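Local structure of alkyl hydroperoxide reductase AhpD (Legionella pneumophila, 5DIK) at residues D11-I16 / A109-E114; D52-E57 / L83-E88; I59-A64 / F75-L80. The protein probably reduces peroxides as a hexameric, all-helical alkylhydroperoxidase of the carboxymuconolactone decarboxylase family, possibly serving the antioxidative response of the bacterium. All blocks are in the same frame, centred on the assembly; numbering follows the deposited sequence.

Interaction 1: residues D11-I16 / A109-E114; sequences DKFSHI and AAEALE
K12, on the first turn of helix 12-30, reaches over the carboxylates of E114 and E111 on helix 102-120, and F13 inserts beneath it. Followed outward, K12 CB lies 3.8 Å from E114 OE2. CG stands over one face of the F13 ring, offset toward its rim. K12 CD then passes E114 OE2 at 3.4 Å. The lysine and glutamate side chains cross at about a right angle. With CG anti to the backbone N and every later torsion also extended, the chain runs straight on to E111, where K12 NZ forms a long salt bridge of 3.8 Å with E111 OE2. E114 OE1 is a second opposite charge near K12 NZ, beyond salt-bridge distance, so the ammonium probably offsets charge on both glutamates.

F13 is the buried member of the group. Its CZ comes within 3.6 Å of the backbone O of E111 and 3.9 Å of E111 OE1, while CE2 packs against E114 OE2 at 3.9 Å. The ring plane is turned 69° from the E111 carboxylate and 77° from that of E114. E111 OE1, covered by this contact, has no polar partner in the model.

The first turn of helix 12-30 is also held by E118, whose carboxylate accepts from the backbone N of F13 and S14, and F13 packs on A115 and F119 as well. Q23 of the second subunit packs on A110, L113 and E114. The short helical segments run 92° apart with axes 11.5 Å from each other, a nearly perpendicular helix-helix packing in which F13 is wedged between the helices, with K12, E111 and E114 gathered round it, within this all-helical AhpD-like fold.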
ATOM      1  N   ASP A  11      28.371   0.769   1.397  1.00 38.96           N
ATOM      2  CA  ASP A  11      27.860  -0.398   2.124  1.00 37.39           C
ATOM      3  C   ASP A  11      26.430  -0.181   2.694  1.00 31.37           C
ATOM      4  O   ASP A  11      26.081  -0.729   3.740  1.00 30.09           O
ATOM      5  CB  ASP A  11      28.810  -0.718   3.286  1.00 40.26           C
ATOM      6  CG  ASP A  11      28.684   0.300   4.404  1.00 43.43           C
ATOM      7  OD1 ASP A  11      28.459   1.491   4.076  1.00 47.40           O
ATOM      8  OD2 ASP A  11      28.742  -0.071   5.594  1.00 51.58           O
ATOM      9  N   LYS A  12      25.634   0.626   2.016  1.00 30.25           N
ATOM     10  CA  LYS A  12      24.278   0.958   2.466  1.00 30.19           C
ATOM     11  C   LYS A  12      23.440  -0.268   2.831  1.00 26.61           C
ATOM     12  O   LYS A  12      22.884  -0.345   3.925  1.00 23.35           O
ATOM     13  CB  LYS A  12      23.561   1.721   1.369  1.00 31.63           C
ATOM     14  CG  LYS A  12      22.146   2.124   1.721  1.00 34.82           C
ATOM     15  CD  LYS A  12      21.507   2.832   0.535  1.00 38.03           C
ATOM     16  CE  LYS A  12      20.074   3.200   0.840  1.00 38.82           C
ATOM     17  NZ  LYS A  12      19.504   3.913  -0.335  1.00 42.68           N
ATOM     18  N   PHE A  13      23.370  -1.236   1.922  1.00 25.30           N
ATOM     19  CA  PHE A  13      22.505  -2.410   2.128  1.00 25.97           C
ATOM     20  C   PHE A  13      23.120  -3.475   3.018  1.00 28.97           C
ATOM     21  O   PHE A  13      22.396  -4.247   3.663  1.00 25.69           O
ATOM     22  CB  PHE A  13      22.054  -2.986   0.788  1.00 25.54           C
ATOM     23  CG  PHE A  13      21.109  -2.082   0.071  1.00 26.08           C
ATOM     24  CD1 PHE A  13      19.746  -2.089   0.393  1.00 27.18           C
ATOM     25  CD2 PHE A  13      21.559  -1.194  -0.884  1.00 25.78           C
ATOM     26  CE1 PHE A  13      18.864  -1.228  -0.240  1.00 25.87           C
ATOM     27  CE2 PHE A  13      20.683  -0.328  -1.518  1.00 26.57           C
ATOM     28  CZ  PHE A  13      19.327  -0.354  -1.201  1.00 27.75           C
ATOM     29  N   SER A  14      24.452  -3.536   3.076  1.00 26.27           N
ATOM     30  CA  SER A  14      25.083  -4.397   4.061  1.00 27.22           C
ATOM     31  C   SER A  14      24.700  -3.927   5.462  1.00 25.91           C
ATOM     32  O   SER A  14      24.357  -4.732   6.311  1.00 29.01           O
ATOM     33  CB  SER A  14      26.627  -4.398   3.902  1.00 29.31           C
ATOM     34  OG  SER A  14      27.211  -5.157   4.945  1.00 32.27           O
ATOM     35  N   HIS A  15      24.746  -2.626   5.681  1.00 27.29           N
ATOM     36  CA  HIS A  15      24.394  -2.032   6.960  1.00 32.30           C
ATOM     37  C   HIS A  15      22.897  -2.252   7.280  1.00 30.26           C
ATOM     38  O   HIS A  15      22.533  -2.620   8.401  1.00 25.76           O
ATOM     39  CB  HIS A  15      24.828  -0.553   6.941  1.00 38.47           C
ATOM     40  CG  HIS A  15      24.547   0.205   8.200  1.00 47.70           C
ATOM     41  ND1 HIS A  15      23.461   1.050   8.336  1.00 53.63           N
ATOM     42  CD2 HIS A  15      25.232   0.287   9.366  1.00 56.28           C
ATOM     43  CE1 HIS A  15      23.476   1.597   9.539  1.00 57.30           C
ATOM     44  NE2 HIS A  15      24.538   1.147  10.187  1.00 57.94           N
ATOM     45  N   ILE A  16      22.039  -2.068   6.284  1.00 26.57           N
ATOM     46  CA  ILE A  16      20.588  -2.226   6.510  1.00 25.51           C
ATOM     47  C   ILE A  16      20.291  -3.670   6.908  1.00 22.48           C
ATOM     48  O   ILE A  16      19.619  -3.907   7.906  1.00 23.53           O
ATOM     49  CB  ILE A  16      19.771  -1.800   5.262  1.00 26.76           C
ATOM     50  CG1 ILE A  16      19.816  -0.290   5.098  1.00 25.95           C
ATOM     51  CG2 ILE A  16      18.323  -2.275   5.370  1.00 27.98           C
ATOM     52  CD1 ILE A  16      19.296   0.215   3.774  1.00 26.14           C
ATOM     53  N   ALA A 109      13.406   0.482  -7.963  1.00 15.23           N
ATOM     54  CA  ALA A 109      14.197  -0.348  -8.877  1.00 15.79           C
ATOM     55  C   ALA A 109      15.638   0.148  -8.849  1.00 16.69           C
ATOM     56  O   ALA A 109      16.572  -0.653  -8.910  1.00 15.75           O
ATOM     57  CB  ALA A 109      13.621  -0.298 -10.277  1.00 16.53           C
ATOM     58  N   ALA A 110      15.807   1.465  -8.767  1.00 16.31           N
ATOM     59  CA  ALA A 110      17.134   2.047  -8.619  1.00 18.81           C
ATOM     60  C   ALA A 110      17.825   1.541  -7.371  1.00 19.86           C
ATOM     61  O   ALA A 110      18.990   1.152  -7.419  1.00 19.39           O
ATOM     62  CB  ALA A 110      17.068   3.566  -8.617  1.00 19.22           C
ATOM     63  N   GLU A 111      17.106   1.480  -6.257  1.00 19.68           N
ATOM     64  CA  GLU A 111      17.637   0.903  -5.025  1.00 20.05           C
ATOM     65  C   GLU A 111      18.008  -0.561  -5.193  1.00 19.93           C
ATOM     66  O   GLU A 111      19.050  -1.007  -4.688  1.00 18.80           O
ATOM     67  CB  GLU A 111      16.620   1.020  -3.865  1.00 23.46           C
ATOM     68  CG  GLU A 111      16.375   2.438  -3.409  1.00 29.81           C
ATOM     69  CD  GLU A 111      16.041   2.550  -1.919  1.00 38.59           C
ATOM     70  OE1 GLU A 111      15.959   1.513  -1.187  1.00 43.34           O
ATOM     71  OE2 GLU A 111      15.864   3.704  -1.463  1.00 45.64           O
ATOM     72  N   ALA A 112      17.162  -1.338  -5.884  1.00 18.07           N
ATOM     73  CA  ALA A 112      17.478  -2.739  -6.104  1.00 17.94           C
ATOM     74  C   ALA A 112      18.796  -2.941  -6.922  1.00 19.42           C
ATOM     75  O   ALA A 112      19.556  -3.866  -6.674  1.00 16.84           O
ATOM     76  CB  ALA A 112      16.335  -3.441  -6.801  1.00 18.68           C
ATOM     77  N   LEU A 113      18.996  -2.117  -7.935  1.00 19.17           N
ATOM     78  CA  LEU A 113      20.198  -2.244  -8.767  1.00 20.54           C
ATOM     79  C   LEU A 113      21.421  -1.897  -7.902  1.00 20.86           C
ATOM     80  O   LEU A 113      22.419  -2.595  -7.953  1.00 22.47           O
ATOM     81  CB  LEU A 113      20.133  -1.328  -9.968  1.00 22.53           C
ATOM     82  CG  LEU A 113      21.343  -1.446 -10.909  1.00 23.85           C
ATOM     83  CD1 LEU A 113      21.508  -2.870 -11.419  1.00 25.64           C
ATOM     84  CD2 LEU A 113      21.201  -0.492 -12.066  1.00 24.36           C
ATOM     85  N   GLU A 114      21.319  -0.848  -7.098  1.00 21.58           N
ATOM     86  CA  GLU A 114      22.386  -0.480  -6.161  1.00 24.52           C
ATOM     87  C   GLU A 114      22.727  -1.628  -5.213  1.00 24.67           C
ATOM     88  O   GLU A 114      23.904  -1.956  -5.042  1.00 20.18           O
ATOM     89  CB  GLU A 114      22.027   0.786  -5.368  1.00 28.36           C
ATOM     90  CG  GLU A 114      23.093   1.230  -4.371  1.00 33.09           C
ATOM     91  CD  GLU A 114      22.645   2.391  -3.493  1.00 39.31           C
ATOM     92  OE1 GLU A 114      21.791   3.187  -3.918  1.00 46.25           O
ATOM     93  OE2 GLU A 114      23.159   2.520  -2.366  1.00 48.52           O
TER

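Interaction 2: residues D52-E57 / L83-E88; sequences DKKTKE and LQATRE
L83 and K54 meet where helix 70-82 ends and helix 53-66 begins, their CA atoms 5.8 Å apart. The leucine points its CD1 branch at the first turn of helix 53-66, where it lies 3.5 Å from E57 CG and 3.7 Å from the backbone O of K53. The side chains of L83 and E57 cross at about a right angle, and a methyl meets the aliphatic part of the glutamate; bent at chi2 (-62°), E57 carries its OE1 on to H76 ND1, a hydrogen bond outside this pair of segments.

K54 runs past the L83 carbonyl to A85. Its CG stands 4.1 Å from A85 CB and its CD 3.9 Å from A85 CA; a bend at chi3 (76°) then takes NZ to a salt bridge with E89. The lysine thus packs by its methylenes and pairs by its tip.

Both chain turns are tied locally. D52 caps its helix: OD1 accepts from T55 N at 2.9 Å, nearly in line with its C-O bond, and from T55 OG1 above the carboxylate plane. Q84, with positive phi, is the C-prime residue of a Schellman motif that ends helix 70-82, A85 N bonding back to L80 O, and this turn sets L83 and A85 against helix 53-66. The contact therefore joins the N-terminus of helix 53-66 to the turn between helices 70-82 and 87-99, with L80 of the former packing on both E57 and A85, and the third subunit bordering T55 and K56.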
ATOM      1  N   ASP A  52      12.233 -22.760 -10.303  1.00 20.09           N
ATOM      2  CA  ASP A  52      13.461 -22.973  -9.514  1.00 22.65           C
ATOM      3  C   ASP A  52      13.669 -21.835  -8.495  1.00 21.91           C
ATOM      4  O   ASP A  52      12.952 -20.834  -8.513  1.00 18.49           O
ATOM      5  CB  ASP A  52      14.689 -23.252 -10.379  1.00 25.14           C
ATOM      6  CG  ASP A  52      15.086 -22.093 -11.264  1.00 28.36           C
ATOM      7  OD1 ASP A  52      14.689 -20.929 -11.038  1.00 31.66           O
ATOM      8  OD2 ASP A  52      15.792 -22.368 -12.250  1.00 34.07           O
ATOM      9  N   LYS A  53      14.586 -22.033  -7.573  1.00 21.40           N
ATOM     10  CA  LYS A  53      14.788 -21.090  -6.484  1.00 22.75           C
ATOM     11  C   LYS A  53      15.148 -19.712  -7.018  1.00 21.81           C
ATOM     12  O   LYS A  53      14.676 -18.720  -6.501  1.00 17.50           O
ATOM     13  CB  LYS A  53      15.895 -21.540  -5.550  1.00 26.11           C
ATOM     14  CG  LYS A  53      15.535 -22.670  -4.617  1.00 29.78           C
ATOM     15  CD  LYS A  53      16.739 -22.984  -3.721  1.00 35.03           C
ATOM     16  CE  LYS A  53      16.367 -23.827  -2.511  1.00 39.19           C
ATOM     17  NZ  LYS A  53      15.427 -23.135  -1.588  1.00 42.18           N
ATOM     18  N   LYS A  54      15.981 -19.647  -8.055  1.00 20.08           N
ATOM     19  CA  LYS A  54      16.363 -18.341  -8.619  1.00 21.39           C
ATOM     20  C   LYS A  54      15.142 -17.581  -9.159  1.00 19.02           C
ATOM     21  O   LYS A  54      15.002 -16.383  -8.945  1.00 18.15           O
ATOM     22  CB  LYS A  54      17.386 -18.527  -9.745  1.00 24.14           C
ATOM     23  CG  LYS A  54      17.827 -17.228 -10.412  1.00 28.91           C
ATOM     24  CD  LYS A  54      18.709 -17.524 -11.616  1.00 35.61           C
ATOM     25  CE  LYS A  54      17.888 -18.004 -12.799  1.00 39.83           C
ATOM     26  NZ  LYS A  54      18.806 -18.531 -13.835  1.00 44.04           N
ATOM     27  N   THR A  55      14.281 -18.281  -9.877  1.00 18.12           N
ATOM     28  CA  THR A  55      13.057 -17.687 -10.400  1.00 18.48           C
ATOM     29  C   THR A  55      12.176 -17.163  -9.274  1.00 17.70           C
ATOM     30  O   THR A  55      11.626 -16.068  -9.395  1.00 16.02           O
ATOM     31  CB  THR A  55      12.269 -18.671 -11.279  1.00 19.55           C
ATOM     32  OG1 THR A  55      13.085 -19.062 -12.379  1.00 19.85           O
ATOM     33  CG2 THR A  55      10.989 -18.046 -11.840  1.00 20.46           C
ATOM     34  N   LYS A  56      11.991 -17.976  -8.219  1.00 16.14           N
ATOM     35  CA  LYS A  56      11.242 -17.557  -7.047  1.00 16.36           C
ATOM     36  C   LYS A  56      11.851 -16.335  -6.384  1.00 16.96           C
ATOM     37  O   LYS A  56      11.117 -15.422  -5.970  1.00 14.42           O
ATOM     38  CB  LYS A  56      11.070 -18.692  -6.039  1.00 16.86           C
ATOM     39  CG  LYS A  56      10.124 -19.748  -6.551  1.00 17.96           C
ATOM     40  CD  LYS A  56       9.835 -20.782  -5.498  1.00 19.15           C
ATOM     41  CE  LYS A  56       9.039 -21.922  -6.107  1.00 22.11           C
ATOM     42  NZ  LYS A  56       8.553 -22.797  -5.042  1.00 25.18           N
ATOM     43  N   GLU A  57      13.177 -16.248  -6.337  1.00 16.43           N
ATOM     44  CA  GLU A  57      13.784 -15.051  -5.788  1.00 18.67           C
ATOM     45  C   GLU A  57      13.620 -13.811  -6.650  1.00 16.72           C
ATOM     46  O   GLU A  57      13.615 -12.704  -6.097  1.00 16.93           O
ATOM     47  CB  GLU A  57      15.293 -15.212  -5.528  1.00 22.32           C
ATOM     48  CG  GLU A  57      15.572 -15.951  -4.263  1.00 28.25           C
ATOM     49  CD  GLU A  57      15.054 -15.266  -3.005  1.00 27.61           C
ATOM     50  OE1 GLU A  57      15.348 -14.086  -2.741  1.00 33.22           O
ATOM     51  OE2 GLU A  57      14.436 -15.981  -2.226  1.00 30.59           O
ATOM     52  N   LEU A  83      22.378 -17.087  -5.701  1.00 26.60           N
ATOM     53  CA  LEU A  83      21.760 -18.011  -6.650  1.00 26.26           C
ATOM     54  C   LEU A  83      22.215 -17.792  -8.104  1.00 27.26           C
ATOM     55  O   LEU A  83      21.646 -18.369  -9.007  1.00 26.48           O
ATOM     56  CB  LEU A  83      20.238 -17.913  -6.561  1.00 29.21           C
ATOM     57  CG  LEU A  83      19.625 -18.412  -5.258  1.00 29.79           C
ATOM     58  CD1 LEU A  83      18.137 -18.121  -5.217  1.00 29.90           C
ATOM     59  CD2 LEU A  83      19.881 -19.899  -5.081  1.00 31.36           C
ATOM     60  N   GLN A  84      23.216 -16.938  -8.300  1.00 27.45           N
ATOM     61  CA  GLN A  84      23.803 -16.639  -9.600  1.00 30.51           C
ATOM     62  C   GLN A  84      22.813 -16.089 -10.638  1.00 27.64           C
ATOM     63  O   GLN A  84      22.920 -16.347 -11.839  1.00 25.49           O
ATOM     64  CB  GLN A  84      24.580 -17.872 -10.131  1.00 32.50           C
ATOM     65  CG  GLN A  84      25.628 -18.380  -9.151  1.00 37.93           C
ATOM     66  CD  GLN A  84      26.328 -19.635  -9.648  1.00 43.09           C
ATOM     67  OE1 GLN A  84      26.137 -20.066 -10.784  1.00 49.51           O
ATOM     68  NE2 GLN A  84      27.126 -20.231  -8.795  1.00 50.12           N
ATOM     69  N   ALA A  85      21.878 -15.274 -10.175  1.00 25.59           N
ATOM     70  CA  ALA A  85      21.043 -14.505 -11.091  1.00 25.21           C
ATOM     71  C   ALA A  85      21.918 -13.530 -11.864  1.00 24.15           C
ATOM     72  O   ALA A  85      22.844 -12.954 -11.308  1.00 25.90           O
ATOM     73  CB  ALA A  85      19.978 -13.731 -10.306  1.00 25.90           C
ATOM     74  N   THR A  86      21.618 -13.324 -13.131  1.00 23.50           N
ATOM     75  CA  THR A  86      22.367 -12.349 -13.920  1.00 26.15           C
ATOM     76  C   THR A  86      21.761 -10.957 -13.746  1.00 27.12           C
ATOM     77  O   THR A  86      20.592 -10.781 -13.359  1.00 22.14           O
ATOM     78  CB  THR A  86      22.384 -12.705 -15.413  1.00 25.42           C
ATOM     79  OG1 THR A  86      21.056 -12.578 -15.945  1.00 27.39           O
ATOM     80  CG2 THR A  86      22.894 -14.138 -15.629  1.00 27.61           C
ATOM     81  N   ARG A  87      22.591  -9.974 -14.031  1.00 24.21           N
ATOM     82  CA  ARG A  87      22.177  -8.588 -14.088  1.00 25.52           C
ATOM     83  C   ARG A  87      20.961  -8.393 -15.008  1.00 25.06           C
ATOM     84  O   ARG A  87      20.017  -7.679 -14.658  1.00 22.94           O
ATOM     85  CB  ARG A  87      23.375  -7.769 -14.597  1.00 26.29           C
ATOM     86  CG  ARG A  87      23.179  -6.284 -14.490  1.00 27.72           C
ATOM     87  CD  ARG A  87      24.371  -5.582 -15.103  1.00 28.72           C
ATOM     88  NE  ARG A  87      24.204  -4.151 -15.020  1.00 26.63           N
ATOM     89  CZ  ARG A  87      24.539  -3.417 -13.982  1.00 27.66           C
ATOM     90  NH1 ARG A  87      25.097  -3.963 -12.907  1.00 30.22           N
ATOM     91  NH2 ARG A  87      24.359  -2.110 -14.038  1.00 30.66           N
ATOM     92  N   GLU A  88      20.981  -9.033 -16.176  1.00 23.99           N
ATOM     93  CA  GLU A  88      19.889  -8.922 -17.114  1.00 23.96           C
ATOM     94  C   GLU A  88      18.568  -9.533 -16.600  1.00 22.36           C
ATOM     95  O   GLU A  88      17.507  -8.977 -16.861  1.00 19.06           O
ATOM     96  CB  GLU A  88      20.240  -9.532 -18.482  1.00 29.14           C
ATOM     97  CG  GLU A  88      19.135  -9.410 -19.551  1.00 37.54           C
ATOM     98  CD  GLU A  88      18.771  -7.976 -19.977  1.00 43.18           C
ATOM     99  OE1 GLU A  88      19.578  -7.060 -19.741  0.60 50.43           O
ATOM    100  OE2 GLU A  88      17.675  -7.767 -20.547  1.00 47.18           O
TER

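Interaction 3: residues I59-A64 / F75-L80; sequences IAMALA and FHSQTL
M61 and H76 bury the most surface here, each reaching from its own helix to the other across an antiparallel pair. M61 leaves helix 53-66 with CG anti to the backbone N (chi1 177°), and bends at chi2 and chi3 fold its methyl back toward helix 70-82. There M61 CE lies 3.2 Å from S77 OG and 3.3 Å from S77 N. It also meets L80 CD1 at 3.9 Å, and the thioether end thus rests on backbone and side chains together. S77 OG itself is hydrogen-bonded to the backbone O of I73, and A112 of helix 102-120 packs on the methionine.

H76 presents the face of its imidazole to A60. The A60 CB methyl sits over the centre of the ring, 3.7 Å from the centroid and 12° off the normal, a CH-pi contact; A64 CB approaches H76 CD2 more obliquely at 4.3 Å. Y99 of the third subunit also packs on H76.

The segment axes are 9.4 Å apart at 157°. The disulfide C69-C72, seen in this structure, lies at the N-terminal start of helix 70-82, one turn before H76. The spacing of E57, C69, C72 and H76 matches the Glu, CXXC and His pattern of AhpD, so by similarity this helix pair probably carries the peroxidase site.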
ATOM      1  N   ILE A  59      10.916 -13.268  -8.307  1.00 14.58           N
ATOM      2  CA  ILE A  59       9.572 -12.874  -7.896  1.00 15.20           C
ATOM      3  C   ILE A  59       9.606 -12.115  -6.573  1.00 14.39           C
ATOM      4  O   ILE A  59       8.980 -11.053  -6.451  1.00 14.91           O
ATOM      5  CB  ILE A  59       8.636 -14.092  -7.803  1.00 15.83           C
ATOM      6  CG1 ILE A  59       8.434 -14.688  -9.200  1.00 17.14           C
ATOM      7  CG2 ILE A  59       7.291 -13.719  -7.163  1.00 15.64           C
ATOM      8  CD1 ILE A  59       7.842 -16.087  -9.152  1.00 18.09           C
ATOM      9  N   ALA A  60      10.369 -12.612  -5.606  1.00 14.01           N
ATOM     10  CA  ALA A  60      10.512 -11.930  -4.310  1.00 14.71           C
ATOM     11  C   ALA A  60      11.083 -10.522  -4.493  1.00 14.18           C
ATOM     12  O   ALA A  60      10.630  -9.594  -3.839  1.00 13.97           O
ATOM     13  CB  ALA A  60      11.373 -12.734  -3.355  1.00 14.57           C
ATOM     14  N   MET A  61      12.049 -10.370  -5.390  1.00 14.58           N
ATOM     15  CA  MET A  61      12.660  -9.037  -5.645  1.00 15.79           C
ATOM     16  C   MET A  61      11.648  -8.070  -6.248  1.00 14.70           C
ATOM     17  O   MET A  61      11.568  -6.924  -5.820  1.00 14.85           O
ATOM     18  CB  MET A  61      13.871  -9.139  -6.554  1.00 17.09           C
ATOM     19  CG  MET A  61      14.471  -7.768  -6.902  1.00 20.08           C
ATOM     20  SD  MET A  61      14.962  -6.812  -5.442  1.00 24.74           S
ATOM     21  CE  MET A  61      16.462  -7.751  -5.180  1.00 22.44           C
ATOM     22  N   ALA A  62      10.865  -8.534  -7.210  1.00 14.27           N
ATOM     23  CA  ALA A  62       9.780  -7.717  -7.751  1.00 14.67           C
ATOM     24  C   ALA A  62       8.814  -7.243  -6.683  1.00 13.73           C
ATOM     25  O   ALA A  62       8.452  -6.053  -6.658  1.00 13.42           O
ATOM     26  CB  ALA A  62       9.033  -8.444  -8.852  1.00 14.13           C
ATOM     27  N   LEU A  63       8.419  -8.152  -5.797  1.00 13.99           N
ATOM     28  CA  LEU A  63       7.514  -7.843  -4.699  1.00 14.89           C
ATOM     29  C   LEU A  63       8.137  -6.870  -3.696  1.00 14.59           C
ATOM     30  O   LEU A  63       7.470  -5.975  -3.187  1.00 13.33           O
ATOM     31  CB  LEU A  63       7.122  -9.147  -3.967  1.00 16.67           C
ATOM     32  CG  LEU A  63       6.171 -10.048  -4.723  1.00 18.85           C
ATOM     33  CD1 LEU A  63       6.144 -11.461  -4.150  1.00 21.07           C
ATOM     34  CD2 LEU A  63       4.785  -9.478  -4.652  1.00 19.60           C
ATOM     35  N   ALA A  64       9.423  -7.054  -3.416  1.00 14.81           N
ATOM     36  CA  ALA A  64      10.145  -6.128  -2.551  1.00 15.09           C
ATOM     37  C   ALA A  64      10.189  -4.695  -3.070  1.00 14.26           C
ATOM     38  O   ALA A  64      10.091  -3.747  -2.279  1.00 14.80           O
ATOM     39  CB  ALA A  64      11.562  -6.650  -2.287  1.00 15.90           C
ATOM     40  N   PHE A  75      18.007  -8.003   1.388  1.00 17.68           N
ATOM     41  CA  PHE A  75      18.087  -9.438   1.557  1.00 18.37           C
ATOM     42  C   PHE A  75      17.904 -10.218   0.279  1.00 19.71           C
ATOM     43  O   PHE A  75      18.663 -11.162   0.029  1.00 17.53           O
ATOM     44  CB  PHE A  75      17.109  -9.965   2.624  1.00 18.61           C
ATOM     45  CG  PHE A  75      17.542  -9.680   4.041  1.00 20.05           C
ATOM     46  CD1 PHE A  75      18.649 -10.333   4.603  1.00 21.51           C
ATOM     47  CD2 PHE A  75      16.830  -8.796   4.842  1.00 19.83           C
ATOM     48  CE1 PHE A  75      19.062 -10.065   5.916  1.00 20.40           C
ATOM     49  CE2 PHE A  75      17.239  -8.520   6.149  1.00 20.94           C
ATOM     50  CZ  PHE A  75      18.347  -9.175   6.699  1.00 21.24           C
ATOM     51  N   HIS A  76      16.887  -9.866  -0.524  1.00 18.26           N
ATOM     52  CA  HIS A  76      16.653 -10.598  -1.755  1.00 19.50           C
ATOM     53  C   HIS A  76      17.742 -10.362  -2.816  1.00 19.40           C
ATOM     54  O   HIS A  76      18.034 -11.277  -3.583  1.00 18.37           O
ATOM     55  CB  HIS A  76      15.236 -10.343  -2.282  1.00 19.65           C
ATOM     56  CG  HIS A  76      14.194 -10.863  -1.346  1.00 20.11           C
ATOM     57  ND1 HIS A  76      14.144 -12.189  -0.962  1.00 22.07           N
ATOM     58  CD2 HIS A  76      13.238 -10.233  -0.637  1.00 22.30           C
ATOM     59  CE1 HIS A  76      13.175 -12.362  -0.083  1.00 21.90           C
ATOM     60  NE2 HIS A  76      12.595 -11.194   0.121  1.00 23.88           N
ATOM     61  N   SER A  77      18.355  -9.176  -2.821  1.00 20.87           N
ATOM     62  CA  SER A  77      19.554  -8.902  -3.657  1.00 22.73           C
ATOM     63  C   SER A  77      20.701  -9.848  -3.350  1.00 22.44           C
ATOM     64  O   SER A  77      21.333 -10.422  -4.237  1.00 22.76           O
ATOM     65  CB  SER A  77      20.061  -7.486  -3.392  1.00 23.74           C
ATOM     66  OG  SER A  77      19.309  -6.622  -4.179  1.00 31.34           O
ATOM     67  N   GLN A  78      20.965  -9.980  -2.068  1.00 24.14           N
ATOM     68  CA  GLN A  78      22.023 -10.841  -1.570  1.00 25.72           C
ATOM     69  C   GLN A  78      21.791 -12.297  -1.973  1.00 25.11           C
ATOM     70  O   GLN A  78      22.695 -12.982  -2.472  1.00 21.50           O
ATOM     71  CB  GLN A  78      22.103 -10.661  -0.060  1.00 27.22           C
ATOM     72  CG  GLN A  78      23.199 -11.395   0.639  1.00 29.49           C
ATOM     73  CD  GLN A  78      23.220 -11.046   2.114  1.00 34.92           C
ATOM     74  OE1 GLN A  78      22.186 -11.061   2.788  1.00 31.86           O
ATOM     75  NE2 GLN A  78      24.401 -10.706   2.624  1.00 36.09           N
ATOM     76  N   THR A  79      20.562 -12.768  -1.797  1.00 21.57           N
ATOM     77  CA  THR A  79      20.202 -14.108  -2.224  1.00 21.32           C
ATOM     78  C   THR A  79      20.322 -14.278  -3.761  1.00 20.21           C
ATOM     79  O   THR A  79      20.764 -15.317  -4.229  1.00 19.78           O
ATOM     80  CB  THR A  79      18.776 -14.445  -1.732  1.00 20.34           C
ATOM     81  OG1 THR A  79      18.749 -14.307  -0.318  1.00 19.61           O
ATOM     82  CG2 THR A  79      18.394 -15.842  -2.071  1.00 23.94           C
ATOM     83  N   LEU A  80      19.896 -13.284  -4.541  1.00 19.47           N
ATOM     84  CA  LEU A  80      19.996 -13.386  -6.002  1.00 21.12           C
ATOM     85  C   LEU A  80      21.463 -13.563  -6.447  1.00 21.93           C
ATOM     86  O   LEU A  80      21.754 -14.349  -7.349  1.00 23.80           O
ATOM     87  CB  LEU A  80      19.423 -12.171  -6.688  1.00 21.37           C
ATOM     88  CG  LEU A  80      17.899 -12.089  -6.754  1.00 22.54           C
ATOM     89  CD1 LEU A  80      17.551 -10.746  -7.366  1.00 24.35           C
ATOM     90  CD2 LEU A  80      17.278 -13.210  -7.551  1.00 23.08           C
TER

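Overall arrangement
Along the chain the contacts are nested: interaction 3 lies inside the loop closed by interaction 2, and both lie inside that closed by interaction 1. Interaction 3 is nearest the middle of the subunit, its centre about 2 Å from the chain centre; the centres of interactions 1 and 2 lie about 11 and 9 Å from that of interaction 3 and about 17 Å from each other. Interactions 2 and 3 share helix 53-66 and are joined by the E57 to H76 hydrogen bond; A112 of helix 102-120 touches M61, linking interactions 1 and 3. Together they join the N-terminal helix, the C-terminal helix and the central pair in one subunit, which the second and third subunits border in the hexamer.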